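Side-chain contact in CurF (Lyngbya majuscula, PDB 2Q35), which probably decarboxylates a polyketide intermediate during chain beta-branching, acting as a crotonase-family ECH2 domain: residues A[233-236]-A[237-241]. The protein carries 1 engineered substitution. Numbering follows the deposited sequence.
Sequences PEIA and SRIQQ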
loop_
_atom_site.group_PDB
_atom_site.type_symbol
_atom_site.label_atom_id
_atom_site.label_comp_id
_atom_site.label_asym_id
_atom_site.label_seq_id
_atom_site.Cartn_x
_atom_site.Cartn_y
_atom_site.Cartn_z
ATOM N N PRO A 233 -34.588 10.782 -6.560
ATOM C CA PRO A 233 -35.283 12.038 -6.857
ATOM C C PRO A 233 -34.404 13.293 -6.905
ATOM O O PRO A 233 -34.531 14.086 -7.844
ATOM C CB PRO A 233 -36.317 12.135 -5.728
ATOM C CG PRO A 233 -36.654 10.697 -5.427
ATOM C CD PRO A 233 -35.359 9.935 -5.619
ATOM N N GLU A 234 -33.504 13.437 -5.931
ATOM C CA GLU A 234 -32.767 14.696 -5.709
ATOM C C GLU A 234 -31.546 14.882 -6.603
ATOM O O GLU A 234 -30.930 15.962 -6.623
ATOM C CB GLU A 234 -32.315 14.759 -4.248
ATOM C CG GLU A 234 -31.182 13.762 -3.948
ATOM C CD GLU A 234 -31.152 13.268 -2.517
ATOM O OE1 GLU A 234 -30.989 14.096 -1.588
ATOM O OE2 GLU A 234 -31.266 12.035 -2.331
ATOM N N ILE A 235 -31.167 13.839 -7.332
ATOM C CA ILE A 235 -29.927 13.879 -8.107
ATOM C C ILE A 235 -29.956 14.901 -9.253
ATOM O O ILE A 235 -28.979 15.618 -9.456
ATOM C CB ILE A 235 -29.516 12.460 -8.619
ATOM C CG1 ILE A 235 -29.235 11.529 -7.433
ATOM C CG2 ILE A 235 -28.309 12.536 -9.582
ATOM C CD1 ILE A 235 -28.124 12.031 -6.460
ATOM N N ALA A 236 -31.060 14.967 -9.999
ATOM C CA ALA A 236 -31.162 15.930 -11.111
ATOM C C ALA A 236 -30.884 17.362 -10.647
ATOM O O ALA A 236 -30.144 18.092 -11.310
ATOM C CB ALA A 236 -32.503 15.850 -11.785
ATOM N N SER A 237 -31.456 17.736 -9.501
ATOM C CA SER A 237 -31.248 19.071 -8.930
ATOM C C SER A 237 -29.801 19.304 -8.481
ATOM O O SER A 237 -29.246 20.405 -8.649
ATOM C CB SER A 237 -32.224 19.317 -7.765
ATOM O OG SER A 237 -31.961 20.560 -7.122
ATOM N N ARG A 238 -29.185 18.271 -7.911
ATOM C CA ARG A 238 -27.786 18.361 -7.506
ATOM C C ARG A 238 -26.897 18.603 -8.727
ATOM O O ARG A 238 -25.988 19.444 -8.678
ATOM C CB ARG A 238 -27.355 17.098 -6.728
ATOM C CG ARG A 238 -27.969 17.003 -5.340
ATOM C CD ARG A 238 -27.541 15.733 -4.655
ATOM N NE ARG A 238 -27.631 15.797 -3.199
ATOM C CZ ARG A 238 -26.581 15.913 -2.370
ATOM N NH1 ARG A 238 -25.339 15.956 -2.839
ATOM N NH2 ARG A 238 -26.790 15.940 -1.071
ATOM N N ILE A 239 -27.179 17.896 -9.829
ATOM C CA ILE A 239 -26.396 18.073 -11.053
ATOM C C ILE A 239 -26.623 19.489 -11.581
ATOM O O ILE A 239 -25.664 20.176 -11.939
ATOM C CB ILE A 239 -26.713 17.022 -12.136
ATOM C CG1 ILE A 239 -26.368 15.620 -11.597
ATOM C CG2 ILE A 239 -25.920 17.327 -13.430
ATOM C CD1 ILE A 239 -27.019 14.477 -12.365
ATOM N N GLN A 240 -27.885 19.920 -11.605
ATOM C CA GLN A 240 -28.214 21.293 -12.037
ATOM C C GLN A 240 -27.372 22.337 -11.309
ATOM O O GLN A 240 -26.888 23.289 -11.927
ATOM C CB GLN A 240 -29.694 21.616 -11.827
ATOM C CG GLN A 240 -30.040 23.080 -12.205
ATOM C CD GLN A 240 -31.530 23.373 -12.154
ATOM O OE1 GLN A 240 -32.357 22.536 -12.543
ATOM N NE2 GLN A 240 -31.887 24.560 -11.666
ATOM N N GLN A 241 -27.183 22.154 -10.005
ATOM C CA GLN A 241 -26.486 23.176 -9.219
ATOM C C GLN A 241 -24.972 23.153 -9.398
ATOM O O GLN A 241 -24.293 24.055 -8.918
ATOM C CB GLN A 241 -26.889 23.111 -7.743
ATOM C CG GLN A 241 -28.370 23.412 -7.531
ATOM C CD GLN A 241 -28.818 24.726 -8.185
ATOM O OE1 GLN A 241 -29.898 24.801 -8.785
ATOM N NE2 GLN A 241 -27.980 25.765 -8.076
HETATM O O HOH W 1 -34.023 16.551 -8.574
#
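Ile-239 N donates to Ile-235 O over 2.9 Å, approaching nearly along the C=O axis in a bond that spans one helical turn. Gln-240 N reaches Ala-236 O in the same i to i+4 step, whereas the bond from Arg-238 N to Glu-234 O stretches to 3.2 Å. One residue earlier a water bridges the same step, accepting from Ser-237 N and donating to Pro-233 O at 2.6 Å. On the buried face, branched aliphatic side chains suit the apolar setting, and Ile-235 CG2 meets Ile-239 CD1 at 3.6 Å. This short helix near the C-terminus of the crotonase-fold chain follows helix 197-230; through Ile-239 it packs on helix 66-73. Glu-234 and Arg-238 run alongside each other, but OE1 stays 4.1 Å from NE, beyond a salt bridge, the carboxylate and guanidinium planes 80° apart. Arg-238, extended from CG to NE (chi2 178°, chi3 157°), lays its CG against Glu-234 O and hydrogen-bonds through NH2 to Lys-194 O of the second subunit, where it and Glu-234 pack on Pro-196. Cutting this side chain back to an alanine is likely to leave Lys-194 O of that subunit without this donor and to remove the positive charge beside Glu-234.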